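Local coordinates for peroxisomal membrane protein PEX15 (PDB 5VXV) that anchors the AAA-ATPase subunits Pex1 and Pex6 to the peroxisomal membrane, where their complex extracts the import receptor Pex5, at residues L85-L88 with S89-L92; F107-D111 with H112-E116. All blocks are in the same frame, centred on the assembly; numbering follows the deposited sequence.

Contact 1 of 2, residues L85-L88 with S89-L92; sequences LGDL and SKLL
Asp87 swings its CG opposite its own backbone N (chi1 -174°), which points the carboxylate to Ser89 and to the Lys90 side chain, while Ser89 turns OG back between its N and carbonyl carbon (chi1 80°) to meet it. The hydroxyl donates to Asp87 OD1, OG to OD1 2.7 Å, arriving on the syn side and only slightly out of the carboxylate plane. The same oxygen also takes the backbone N-H of Ser89, N to OD1 3.1 Å, on a more bent path (139°) from above that plane. The N-H bond makes an Asx turn, and the hydroxyl adds a second bond to the same oxygen, so one residue grips it twice. A water links Asp87 OD2 (2.9 Å) and Ser89 OG (3.2 Å), donating to both. A type I beta turn runs from Asp87 to Lys90, its Lys90 N to Asp87 O bond (3.2 Å) nearly straight. The aliphatic part of Lys90 crosses the carboxylate, CD lying 3.3 Å from Asp87 OD2, but a bend at chi3 carries the ammonium onward to a salt bridge with Asp43, leaving NZ 5.2 Å from OD2. Replacing Asp87 by an alanine would probably leave the Ser89 hydroxyl and N-H without their shared acceptor and free the serine side chain to turn. Leu88 packs on Phe129 and Leu91 on Tyr133, both of helix 112-136. The chemistry implies a tight connection between helices 75-86 and 91-108 in this predicted cytoplasmic part, its turn held by the main-chain bond and by the Asp87 side chain, whose negative charge is probably eased by the two donors, the water and the nearby lysine.

Contact 2 of 2, residues F107-D111 with H112-E116; sequences FNLTD and HTEQE
Leu109 and Gln115 form the close-packed side of this helix-to-helix connection: Leu109 CB rests against Gln115 CG at 3.6 Å, and CD1 reaches the backbone of the new helix, 4.0 Å from Gln115 CA. With CG anti to its carbonyl carbon (chi1 -74°) and the chain extended beyond it, Gln115 lies back across the link, and its NE2 is hydrogen-bonded to Ile105 O in the preceding helix. The glutamine therefore ties the start of helix 112-136 to the end of helix 91-108. Gln115 N donates to Asp111 O at 2.9 Å, the first-turn bond of the helix.

The outer side is looser and more polar. Asp111 is the N-cap, and its OD1 accepts from Thr113 N at 3.1 Å, from well above the carboxylate plane (72°). The Asp111 and Thr113 side chains run side by side in the same direction. Glu114, extended, crosses Leu109 at about a right angle and meets it through OE2, 3.7 Å from Leu109 CD2; this is plain van der Waals contact, with the acid group at the exposed surface. Chemically, the connection joins the packing of Leu109 on Gln115 to a capped helix start, where the acids Asp111 and Glu114 would probably interact favourably with the helix dipole but also repel each other mildly, Asp111 OD2 lying 5.1 Å from Glu114 OE1.

Contacts 1 and 2 lie at the two ends of helix 91-108: contact 1 leads into it from helix 75-86, and contact 2 leads out of it into helix 112-136. Their centres are 28 Å apart and their nearest atoms about 17 Å, on opposite sides of the chain's centre, so they do not touch and are joined through the helix they share. Helix 112-136 connects them a second time, since it starts in contact 2 and its later residues Phe129 and Tyr133 pack against contact 1. Both are surface links between successive helices of the mostly helical, predicted cytoplasmic part, and in each an aspartate oxygen accepts the N-H two residues on, Asp111 alone of the pair as an N-cap.

Contact 1 of 2, residues L85-L88 with S89-L92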
ATOM      1  N   LEU A  85      -0.919  -8.111  -7.157  1.00 16.59           N
ATOM      2  CA  LEU A  85      -0.531  -7.280  -8.291  1.00 17.28           C
ATOM      3  C   LEU A  85      -0.976  -7.885  -9.617  1.00 19.59           C
ATOM      4  O   LEU A  85      -1.043  -7.168 -10.623  1.00 19.27           O
ATOM      5  CB  LEU A  85       0.983  -7.055  -8.300  1.00 18.09           C
ATOM      6  CG  LEU A  85       1.512  -5.928  -7.407  1.00 18.86           C
ATOM      7  CD1 LEU A  85       1.146  -6.137  -5.946  1.00 22.25           C
ATOM      8  CD2 LEU A  85       3.021  -5.795  -7.574  1.00 18.54           C
ATOM      9  N   GLY A  86      -1.291  -9.184  -9.638  1.00 19.51           N
ATOM     10  CA  GLY A  86      -1.746  -9.827 -10.857  1.00 21.76           C
ATOM     11  C   GLY A  86      -3.171  -9.503 -11.248  1.00 23.13           C
ATOM     12  O   GLY A  86      -3.547  -9.714 -12.405  1.00 25.13           O
ATOM     13  N   ASP A  87      -3.979  -9.002 -10.314  1.00 18.85           N
ATOM     14  CA  ASP A  87      -5.349  -8.583 -10.609  1.00 20.03           C
ATOM     15  C   ASP A  87      -5.330  -7.070 -10.786  1.00 18.99           C
ATOM     16  O   ASP A  87      -5.587  -6.312  -9.850  1.00 17.84           O
ATOM     17  CB  ASP A  87      -6.316  -9.004  -9.510  1.00 21.41           C
ATOM     18  CG  ASP A  87      -7.759  -8.708  -9.868  1.00 23.66           C
ATOM     19  OD1 ASP A  87      -7.991  -8.061 -10.912  1.00 22.98           O
ATOM     20  OD2 ASP A  87      -8.663  -9.114  -9.107  1.00 23.16           O
ATOM     21  N   LEU A  88      -5.023  -6.631 -12.006  1.00 17.56           N
ATOM     22  CA  LEU A  88      -4.940  -5.206 -12.291  1.00 16.40           C
ATOM     23  C   LEU A  88      -6.289  -4.506 -12.196  1.00 17.59           C
ATOM     24  O   LEU A  88      -6.320  -3.271 -12.192  1.00 18.32           O
ATOM     25  CB  LEU A  88      -4.339  -4.987 -13.683  1.00 17.76           C
ATOM     26  CG  LEU A  88      -2.925  -5.533 -13.911  1.00 19.94           C
ATOM     27  CD1 LEU A  88      -2.471  -5.244 -15.332  1.00 21.07           C
ATOM     28  CD2 LEU A  88      -1.928  -4.958 -12.912  1.00 19.13           C
ATOM     29  N   SER A  89      -7.393  -5.252 -12.108  1.00 18.31           N
ATOM     30  CA  SER A  89      -8.710  -4.641 -11.984  1.00 19.05           C
ATOM     31  C   SER A  89      -9.039  -4.215 -10.558  1.00 19.44           C
ATOM     32  O   SER A  89     -10.047  -3.528 -10.357  1.00 20.99           O
ATOM     33  CB  SER A  89      -9.792  -5.606 -12.478  1.00 21.99           C
ATOM     34  OG  SER A  89     -10.107  -6.575 -11.493  1.00 23.93           O
ATOM     35  N   LYS A  90      -8.227  -4.594  -9.576  1.00 17.43           N
ATOM     36  CA  LYS A  90      -8.459  -4.251  -8.173  1.00 16.90           C
ATOM     37  C   LYS A  90      -7.272  -3.439  -7.657  1.00 15.34           C
ATOM     38  O   LYS A  90      -6.519  -3.877  -6.779  1.00 15.40           O
ATOM     39  CB  LYS A  90      -8.693  -5.521  -7.336  1.00 18.25           C
ATOM     40  CG  LYS A  90     -10.041  -6.183  -7.615  1.00 20.80           C
ATOM     41  CD  LYS A  90     -10.290  -7.411  -6.742  1.00 24.34           C
ATOM     42  CE  LYS A  90     -10.234  -7.077  -5.262  1.00 25.45           C
ATOM     43  NZ  LYS A  90     -10.779  -8.170  -4.404  1.00 26.10           N
ATOM     44  N   LEU A  91      -7.120  -2.229  -8.198  1.00 15.15           N
ATOM     45  CA  LEU A  91      -5.987  -1.392  -7.825  1.00 14.08           C
ATOM     46  C   LEU A  91      -6.079  -0.914  -6.379  1.00 14.89           C
ATOM     47  O   LEU A  91      -5.047  -0.728  -5.727  1.00 15.21           O
ATOM     48  CB  LEU A  91      -5.894  -0.204  -8.779  1.00 14.67           C
ATOM     49  CG  LEU A  91      -4.689   0.721  -8.620  1.00 14.88           C
ATOM     50  CD1 LEU A  91      -3.380  -0.053  -8.694  1.00 14.97           C
ATOM     51  CD2 LEU A  91      -4.730   1.792  -9.693  1.00 14.50           C
ATOM     52  N   LEU A  92      -7.291  -0.712  -5.855  1.00 15.28           N
ATOM     53  CA  LEU A  92      -7.410  -0.255  -4.473  1.00 15.21           C
ATOM     54  C   LEU A  92      -6.885  -1.300  -3.495  1.00 13.79           C
ATOM     55  O   LEU A  92      -6.352  -0.946  -2.438  1.00 13.98           O
ATOM     56  CB  LEU A  92      -8.865   0.104  -4.154  1.00 16.32           C
ATOM     57  CG  LEU A  92      -9.485   1.248  -4.965  1.00 18.73           C
ATOM     58  CD1 LEU A  92     -10.879   1.589  -4.450  1.00 19.87           C
ATOM     59  CD2 LEU A  92      -8.600   2.490  -4.948  1.00 20.45           C
TER
HETATM   60  O   HOH W   1     -11.454  -8.915  -9.754  1.00 39.24           O

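Contact 2 of 2, residues F107-D111 with H112-E116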
ATOM      1  N   PHE A 107       7.286   0.352  11.330  1.00 20.29           N
ATOM      2  CA  PHE A 107       7.100   0.068  12.747  1.00 22.80           C
ATOM      3  C   PHE A 107       7.752  -1.220  13.231  1.00 24.58           C
ATOM      4  O   PHE A 107       8.145  -1.286  14.399  1.00 25.29           O
ATOM      5  CB  PHE A 107       5.601   0.011  13.086  1.00 22.99           C
ATOM      6  CG  PHE A 107       4.868   1.293  12.812  1.00 23.18           C
ATOM      7  CD1 PHE A 107       5.120   2.426  13.568  1.00 27.36           C
ATOM      8  CD2 PHE A 107       3.924   1.366  11.802  1.00 22.79           C
ATOM      9  CE1 PHE A 107       4.447   3.609  13.319  1.00 28.84           C
ATOM     10  CE2 PHE A 107       3.247   2.544  11.548  1.00 25.10           C
ATOM     11  CZ  PHE A 107       3.509   3.668  12.308  1.00 28.00           C
ATOM     12  N   ASN A 108       7.869  -2.246  12.388  1.00 24.56           N
ATOM     13  CA  ASN A 108       8.447  -3.507  12.834  1.00 27.11           C
ATOM     14  C   ASN A 108       9.965  -3.539  12.726  1.00 30.72           C
ATOM     15  O   ASN A 108      10.603  -4.321  13.441  1.00 34.48           O
ATOM     16  CB  ASN A 108       7.857  -4.674  12.038  1.00 24.32           C
ATOM     17  CG  ASN A 108       6.447  -5.020  12.476  1.00 25.46           C
ATOM     18  OD1 ASN A 108       5.472  -4.628  11.837  1.00 26.56           O
ATOM     19  ND2 ASN A 108       6.333  -5.759  13.576  1.00 24.87           N
ATOM     20  N   LEU A 109      10.555  -2.715  11.867  1.00 28.68           N
ATOM     21  CA  LEU A 109      12.003  -2.630  11.753  1.00 29.86           C
ATOM     22  C   LEU A 109      12.536  -1.530  12.661  1.00 36.95           C
ATOM     23  O   LEU A 109      11.981  -0.430  12.718  1.00 41.52           O
ATOM     24  CB  LEU A 109      12.415  -2.357  10.306  1.00 27.25           C
ATOM     25  CG  LEU A 109      12.016  -3.413   9.273  1.00 28.13           C
ATOM     26  CD1 LEU A 109      12.523  -3.022   7.892  1.00 27.38           C
ATOM     27  CD2 LEU A 109      12.536  -4.792   9.660  1.00 33.05           C
ATOM     28  N   THR A 110      13.620  -1.840  13.372  1.00 39.35           N
ATOM     29  CA  THR A 110      14.246  -0.895  14.288  1.00 43.20           C
ATOM     30  C   THR A 110      15.511  -0.265  13.725  1.00 44.03           C
ATOM     31  O   THR A 110      15.794   0.900  14.023  1.00 48.56           O
ATOM     32  CB  THR A 110      14.594  -1.587  15.612  1.00 44.39           C
ATOM     33  OG1 THR A 110      15.645  -2.537  15.396  1.00 46.62           O
ATOM     34  CG2 THR A 110      13.378  -2.306  16.183  1.00 41.83           C
ATOM     35  N   ASP A 111      16.272  -1.000  12.917  1.00 37.82           N
ATOM     36  CA  ASP A 111      17.539  -0.505  12.392  1.00 33.84           C
ATOM     37  C   ASP A 111      17.282   0.373  11.172  1.00 28.44           C
ATOM     38  O   ASP A 111      16.740  -0.096  10.166  1.00 25.06           O
ATOM     39  CB  ASP A 111      18.454  -1.674  12.040  1.00 38.26           C
ATOM     40  CG  ASP A 111      19.800  -1.223  11.507  1.00 45.02           C
ATOM     41  OD1 ASP A 111      20.126  -0.026  11.645  1.00 46.67           O
ATOM     42  OD2 ASP A 111      20.535  -2.071  10.958  1.00 48.39           O
ATOM     43  N   HIS A 112      17.671   1.647  11.264  1.00 31.53           N
ATOM     44  CA  HIS A 112      17.447   2.573  10.159  1.00 29.99           C
ATOM     45  C   HIS A 112      18.144   2.109   8.887  1.00 26.82           C
ATOM     46  O   HIS A 112      17.640   2.342   7.783  1.00 23.80           O
ATOM     47  CB  HIS A 112      17.927   3.973  10.543  1.00 33.62           C
ATOM     48  CG  HIS A 112      17.859   4.961   9.421  1.00 33.48           C
ATOM     49  ND1 HIS A 112      18.967   5.338   8.694  1.00 33.36           N
ATOM     50  CD2 HIS A 112      16.814   5.645   8.899  1.00 34.59           C
ATOM     51  CE1 HIS A 112      18.607   6.216   7.773  1.00 35.00           C
ATOM     52  NE2 HIS A 112      17.307   6.419   7.876  1.00 35.52           N
ATOM     53  N   THR A 113      19.304   1.462   9.015  1.00 29.04           N
ATOM     54  CA  THR A 113      19.986   0.938   7.837  1.00 29.60           C
ATOM     55  C   THR A 113      19.139  -0.124   7.146  1.00 28.11           C
ATOM     56  O   THR A 113      19.042  -0.148   5.913  1.00 24.28           O
ATOM     57  CB  THR A 113      21.352   0.374   8.233  1.00 32.50           C
ATOM     58  OG1 THR A 113      22.122   1.395   8.880  1.00 33.52           O
ATOM     59  CG2 THR A 113      22.115  -0.128   7.010  1.00 32.23           C
ATOM     60  N   GLU A 114      18.508  -1.007   7.925  1.00 27.10           N
ATOM     61  CA  GLU A 114      17.653  -2.031   7.334  1.00 24.86           C
ATOM     62  C   GLU A 114      16.364  -1.426   6.790  1.00 22.32           C
ATOM     63  O   GLU A 114      15.847  -1.877   5.761  1.00 21.28           O
ATOM     64  CB  GLU A 114      17.339  -3.115   8.362  1.00 27.93           C
ATOM     65  CG  GLU A 114      16.558  -4.289   7.792  1.00 31.69           C
ATOM     66  CD  GLU A 114      16.269  -5.359   8.827  1.00 38.42           C
ATOM     67  OE1 GLU A 114      16.615  -5.154  10.010  1.00 39.97           O
ATOM     68  OE2 GLU A 114      15.695  -6.404   8.457  1.00 41.85           O
ATOM     69  N   GLN A 115      15.823  -0.414   7.471  1.00 22.18           N
ATOM     70  CA  GLN A 115      14.649   0.279   6.951  1.00 21.09           C
ATOM     71  C   GLN A 115      14.940   0.881   5.584  1.00 19.76           C
ATOM     72  O   GLN A 115      14.143   0.751   4.649  1.00 18.58           O
ATOM     73  CB  GLN A 115      14.201   1.368   7.927  1.00 25.16           C
ATOM     74  CG  GLN A 115      13.514   0.850   9.175  1.00 28.71           C
ATOM     75  CD  GLN A 115      13.081   1.973  10.094  1.00 30.51           C
ATOM     76  OE1 GLN A 115      13.884   2.825  10.472  1.00 30.46           O
ATOM     77  NE2 GLN A 115      11.800   1.988  10.447  1.00 29.95           N
ATOM     78  N   GLU A 116      16.087   1.551   5.451  1.00 20.46           N
ATOM     79  CA  GLU A 116      16.467   2.114   4.162  1.00 20.15           C
ATOM     80  C   GLU A 116      16.592   1.024   3.108  1.00 19.26           C
ATOM     81  O   GLU A 116      16.116   1.183   1.978  1.00 18.20           O
ATOM     82  CB  GLU A 116      17.779   2.888   4.300  1.00 20.87           C
ATOM     83  CG  GLU A 116      17.602   4.298   4.840  1.00 21.88           C
ATOM     84  CD  GLU A 116      16.947   5.225   3.836  1.00 25.12           C
ATOM     85  OE1 GLU A 116      17.273   5.122   2.635  1.00 23.85           O
ATOM     86  OE2 GLU A 116      16.098   6.047   4.242  1.00 26.03           O
TER